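Local structure of uncharacterized HTH-type transcriptional regulator HI_0893 (Haemophilus influenzae, 3QKX) at residues L148-L159 with L175-I186. The protein probably binds regulatory DNA as a transcription factor of the TetR family. Residues are numbered along the deposited sequence; the frame is centred on the assembly and turned at random.
Sequences LFLLSLKTAINL and LESVIERSWRAI. With SO4 (sulfate ion), chain D.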
loop_
_atom_site.group_PDB
_atom_site.type_symbol
_atom_site.label_atom_id
_atom_site.label_comp_id
_atom_site.label_asym_id
_atom_site.label_seq_id
_atom_site.Cartn_x
_atom_site.Cartn_y
_atom_site.Cartn_z
ATOM N N LEU A 148 -8.917 7.857 9.886
ATOM C CA LEU A 148 -9.891 6.819 10.172
ATOM C C LEU A 148 -9.864 5.722 9.105
ATOM O O LEU A 148 -9.846 4.529 9.428
ATOM C CB LEU A 148 -11.293 7.421 10.271
ATOM C CG LEU A 148 -11.570 8.335 11.468
ATOM C CD1 LEU A 148 -12.941 8.963 11.280
ATOM C CD2 LEU A 148 -11.497 7.554 12.775
ATOM N N PHE A 149 -9.834 6.122 7.842
ATOM C CA PHE A 149 -9.712 5.155 6.759
ATOM C C PHE A 149 -8.467 4.287 6.909
ATOM O O PHE A 149 -8.565 3.077 6.837
ATOM C CB PHE A 149 -9.682 5.847 5.419
ATOM C CG PHE A 149 -9.571 4.894 4.248
ATOM C CD1 PHE A 149 -10.695 4.306 3.712
ATOM C CD2 PHE A 149 -8.341 4.617 3.668
ATOM C CE1 PHE A 149 -10.599 3.430 2.627
ATOM C CE2 PHE A 149 -8.248 3.752 2.566
ATOM C CZ PHE A 149 -9.379 3.169 2.052
ATOM N N LEU A 150 -7.325 4.909 7.171
ATOM C CA LEU A 150 -6.049 4.208 7.210
ATOM C C LEU A 150 -5.918 3.277 8.425
ATOM O O LEU A 150 -5.089 2.361 8.405
ATOM C CB LEU A 150 -4.871 5.200 7.129
ATOM C CG LEU A 150 -4.737 5.940 5.771
ATOM C CD1 LEU A 150 -3.690 7.086 5.862
ATOM C CD2 LEU A 150 -4.431 5.025 4.511
ATOM N N LEU A 151 -6.747 3.504 9.454
ATOM C CA LEU A 151 -6.880 2.602 10.608
ATOM C C LEU A 151 -7.901 1.477 10.405
ATOM O O LEU A 151 -7.927 0.548 11.206
ATOM C CB LEU A 151 -7.284 3.382 11.876
ATOM C CG LEU A 151 -6.279 4.325 12.524
ATOM C CD1 LEU A 151 -6.914 5.030 13.717
ATOM C CD2 LEU A 151 -5.011 3.606 12.964
ATOM N N SER A 152 -8.751 1.560 9.380
ATOM C CA SER A 152 -9.924 0.668 9.296
ATOM C C SER A 152 -10.105 0.023 7.888
ATOM O O SER A 152 -9.552 -1.068 7.620
ATOM C CB SER A 152 -11.172 1.409 9.743
ATOM O OG SER A 152 -11.417 2.549 8.931
ATOM N N LEU A 153 -10.816 0.695 6.983
ATOM C CA LEU A 153 -11.073 0.111 5.666
ATOM C C LEU A 153 -9.802 -0.233 4.934
ATOM O O LEU A 153 -9.793 -1.149 4.119
ATOM C CB LEU A 153 -11.873 1.045 4.768
ATOM C CG LEU A 153 -13.357 0.829 4.685
ATOM C CD1 LEU A 153 -13.915 1.679 3.528
ATOM C CD2 LEU A 153 -13.646 -0.632 4.493
ATOM N N LYS A 154 -8.730 0.504 5.214
ATOM C CA LYS A 154 -7.438 0.229 4.602
ATOM C C LYS A 154 -7.045 -1.224 4.709
ATOM O O LYS A 154 -6.401 -1.706 3.809
ATOM C CB LYS A 154 -6.361 1.107 5.208
ATOM C CG LYS A 154 -4.982 1.012 4.580
ATOM C CD LYS A 154 -4.978 1.287 3.101
ATOM C CE LYS A 154 -3.562 1.447 2.570
ATOM N NZ LYS A 154 -3.522 1.637 1.088
ATOM N N THR A 155 -7.432 -1.914 5.795
ATOM C CA THR A 155 -7.109 -3.339 5.982
ATOM C C THR A 155 -7.604 -4.214 4.818
ATOM O O THR A 155 -6.902 -5.111 4.363
ATOM C CB THR A 155 -7.690 -3.895 7.298
ATOM O OG1 THR A 155 -9.095 -3.565 7.394
ATOM C CG2 THR A 155 -6.924 -3.346 8.519
ATOM N N ALA A 156 -8.783 -3.891 4.299
ATOM C CA ALA A 156 -9.346 -4.617 3.172
ATOM C C ALA A 156 -8.391 -4.598 2.000
ATOM O O ALA A 156 -8.100 -5.655 1.415
ATOM C CB ALA A 156 -10.646 -4.051 2.789
ATOM N N ILE A 157 -7.811 -3.433 1.733
ATOM C CA ILE A 157 -6.882 -3.277 0.614
ATOM C C ILE A 157 -5.563 -3.966 0.899
ATOM O O ILE A 157 -4.999 -4.601 0.025
ATOM C CB ILE A 157 -6.612 -1.788 0.282
ATOM C CG1 ILE A 157 -7.920 -1.074 -0.086
ATOM C CG2 ILE A 157 -5.589 -1.671 -0.848
ATOM C CD1 ILE A 157 -7.851 0.453 -0.028
ATOM N N ASN A 158 -5.055 -3.821 2.115
ATOM C CA ASN A 158 -3.778 -4.411 2.475
ATOM C C ASN A 158 -3.853 -5.961 2.493
ATOM O O ASN A 158 -2.881 -6.656 2.117
ATOM C CB ASN A 158 -3.283 -3.858 3.846
ATOM C CG ASN A 158 -2.633 -2.452 3.736
ATOM O OD1 ASN A 158 -2.226 -2.039 2.669
ATOM N ND2 ASN A 158 -2.531 -1.740 4.860
ATOM N N LEU A 159 -4.997 -6.495 2.925
ATOM C CA LEU A 159 -5.180 -7.936 2.998
ATOM C C LEU A 159 -5.222 -8.568 1.606
ATOM O O LEU A 159 -4.538 -9.553 1.356
ATOM C CB LEU A 159 -6.445 -8.284 3.780
ATOM C CG LEU A 159 -6.547 -9.724 4.264
ATOM C CD1 LEU A 159 -5.386 -10.086 5.230
ATOM C CD2 LEU A 159 -7.854 -9.920 4.933
ATOM N N LEU A 175 -11.861 -13.434 8.031
ATOM C CA LEU A 175 -12.305 -12.162 7.397
ATOM C C LEU A 175 -13.192 -11.321 8.315
ATOM O O LEU A 175 -13.068 -10.095 8.339
ATOM C CB LEU A 175 -13.048 -12.393 6.078
ATOM C CG LEU A 175 -12.238 -12.475 4.773
ATOM C CD1 LEU A 175 -10.914 -13.170 4.941
ATOM C CD2 LEU A 175 -13.071 -13.196 3.704
ATOM N N GLU A 176 -14.079 -11.974 9.064
ATOM C CA GLU A 176 -14.946 -11.269 10.006
ATOM C C GLU A 176 -14.146 -10.733 11.175
ATOM O O GLU A 176 -14.395 -9.613 11.651
ATOM C CB GLU A 176 -16.054 -12.199 10.538
ATOM C CG GLU A 176 -17.033 -12.749 9.477
ATOM C CD GLU A 176 -17.914 -11.701 8.830
ATOM O OE1 GLU A 176 -17.973 -10.562 9.333
ATOM O OE2 GLU A 176 -18.568 -12.026 7.812
ATOM N N SER A 177 -13.190 -11.526 11.650
ATOM C CA SER A 177 -12.263 -11.047 12.672
ATOM C C SER A 177 -11.587 -9.761 12.234
ATOM O O SER A 177 -11.627 -8.795 12.960
ATOM C CB SER A 177 -11.225 -12.105 13.027
ATOM O OG SER A 177 -11.707 -12.958 14.055
ATOM N N VAL A 178 -11.055 -9.721 11.015
ATOM C CA VAL A 178 -10.420 -8.493 10.501
ATOM C C VAL A 178 -11.416 -7.345 10.331
ATOM O O VAL A 178 -11.109 -6.203 10.657
ATOM C CB VAL A 178 -9.699 -8.720 9.167
ATOM C CG1 VAL A 178 -9.159 -7.439 8.668
ATOM C CG2 VAL A 178 -8.578 -9.743 9.312
ATOM N N ILE A 179 -12.614 -7.642 9.841
ATOM C CA ILE A 179 -13.653 -6.612 9.728
ATOM C C ILE A 179 -13.976 -6.007 11.091
ATOM O O ILE A 179 -13.997 -4.815 11.245
ATOM C CB ILE A 179 -14.952 -7.148 9.135
ATOM C CG1 ILE A 179 -14.807 -7.388 7.648
ATOM C CG2 ILE A 179 -16.084 -6.131 9.330
ATOM C CD1 ILE A 179 -15.933 -8.289 7.044
ATOM N N GLU A 180 -14.229 -6.856 12.059
ATOM C CA GLU A 180 -14.602 -6.424 13.403
ATOM C C GLU A 180 -13.474 -5.725 14.130
ATOM O O GLU A 180 -13.703 -4.761 14.842
ATOM C CB GLU A 180 -15.066 -7.624 14.225
ATOM C CG GLU A 180 -15.691 -7.238 15.574
ATOM C CD GLU A 180 -14.682 -7.167 16.713
ATOM O OE1 GLU A 180 -13.866 -8.118 16.863
ATOM O OE2 GLU A 180 -14.705 -6.164 17.468
ATOM N N ARG A 181 -12.264 -6.226 13.972
ATOM C CA ARG A 181 -11.115 -5.659 14.674
ATOM C C ARG A 181 -10.667 -4.350 14.058
ATOM O O ARG A 181 -10.289 -3.439 14.791
ATOM C CB ARG A 181 -9.988 -6.661 14.707
ATOM C CG ARG A 181 -10.282 -7.748 15.703
ATOM C CD ARG A 181 -9.269 -8.820 15.691
ATOM N NE ARG A 181 -9.506 -9.777 16.758
ATOM C CZ ARG A 181 -9.238 -9.574 18.050
ATOM N NH1 ARG A 181 -8.718 -8.421 18.486
ATOM N NH2 ARG A 181 -9.496 -10.536 18.925
ATOM N N SER A 182 -10.718 -4.233 12.729
ATOM C CA SER A 182 -10.389 -2.948 12.085
ATOM C C SER A 182 -11.416 -1.851 12.463
ATOM O O SER A 182 -11.058 -0.681 12.643
ATOM C CB SER A 182 -10.326 -3.116 10.583
ATOM O OG SER A 182 -11.590 -3.469 10.101
ATOM N N TRP A 183 -12.686 -2.253 12.576
ATOM C CA TRP A 183 -13.759 -1.398 13.109
ATOM C C TRP A 183 -13.462 -0.958 14.518
ATOM O O TRP A 183 -13.612 0.205 14.852
ATOM C CB TRP A 183 -15.059 -2.168 13.095
ATOM C CG TRP A 183 -16.236 -1.509 13.782
ATOM C CD1 TRP A 183 -16.873 -1.953 14.893
ATOM C CD2 TRP A 183 -16.968 -0.383 13.330
ATOM N NE1 TRP A 183 -17.932 -1.155 15.183
ATOM C CE2 TRP A 183 -18.025 -0.187 14.232
ATOM C CE3 TRP A 183 -16.836 0.481 12.251
ATOM C CZ2 TRP A 183 -18.929 0.858 14.110
ATOM C CZ3 TRP A 183 -17.732 1.521 12.126
ATOM C CH2 TRP A 183 -18.766 1.707 13.050
ATOM N N ARG A 184 -13.017 -1.908 15.327
ATOM C CA ARG A 184 -12.683 -1.669 16.729
ATOM C C ARG A 184 -11.681 -0.516 16.883
ATOM O O ARG A 184 -11.785 0.285 17.801
ATOM C CB ARG A 184 -12.108 -2.940 17.340
ATOM C CG ARG A 184 -12.213 -3.010 18.803
ATOM C CD ARG A 184 -11.480 -4.206 19.367
ATOM N NE ARG A 184 -12.086 -5.505 19.024
ATOM C CZ ARG A 184 -11.712 -6.669 19.575
ATOM N NH1 ARG A 184 -10.724 -6.706 20.477
ATOM N NH2 ARG A 184 -12.310 -7.813 19.227
ATOM N N ALA A 185 -10.724 -0.442 15.960
ATOM C CA ALA A 185 -9.699 0.595 15.959
ATOM C C ALA A 185 -10.233 2.032 15.812
ATOM O O ALA A 185 -9.559 2.984 16.218
ATOM C CB ALA A 185 -8.691 0.303 14.841
ATOM N N ILE A 186 -11.403 2.197 15.198
ATOM C CA ILE A 186 -11.965 3.550 14.989
ATOM C C ILE A 186 -13.189 3.853 15.844
ATOM O O ILE A 186 -13.818 4.883 15.626
ATOM C CB ILE A 186 -12.270 3.865 13.496
ATOM C CG1 ILE A 186 -13.253 2.880 12.910
ATOM C CG2 ILE A 186 -10.994 3.885 12.700
ATOM C CD1 ILE A 186 -13.795 3.311 11.593
HETATM S S SO4 D . -11.524 -12.730 17.663
HETATM O O1 SO4 D . -12.178 -12.023 18.779
HETATM O O2 SO4 D . -10.127 -13.035 17.990
HETATM O O3 SO4 D . -11.645 -11.945 16.434
HETATM O O4 SO4 D . -12.200 -14.009 17.450
#
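The Arg181 guanidinium carries Arg184 NH2 over one face, 3.6 Å above its plane, and at its edge meets, in plane, O2 of a sulfate probably from the crystallisation liquor. Arg181 NH2 donates to sulfate O2 at 2.7 Å with an N-H...O angle of 165°, while Arg181 NE and Ser177 OG converge on O3. Arg184 grips Glu180 side-on, NE to OE2 and NH2 to OE1, which probably eases the nearness of the two cations, as does the sulfate. Across the contact, where 148-159 packs on 175-186, no hydrogen bond forms; the packing is largely apolar, with small Ser and Thr side chains at its middle and larger aliphatic ones towards its ends. Thr155 OG1 lies 3.4 Å from Ser182 CB and is turned back onto Ser152 O, 2.5 Å away; Trp89 of helix 81-98 also bonds to this hydroxyl, and Tyr85 to Ser182 OG. Ile186, its CG1 between backbone N and carbonyl carbon (chi1 59°), sets CD1 3.6 Å from Ser152 OG and CG2 3.7 Å from Leu148 CD2. At the far end, Leu159 CD2 approaches Val178 CG2 at 4.4 Å. Arg181 NH1 and Asn158 bond to the second subunit, so the two segments also border it. The helical segments 154-159 and 175-184 run roughly antiparallel, at 141°, as part of the all-helical C-terminal domain of a TetR-family regulator.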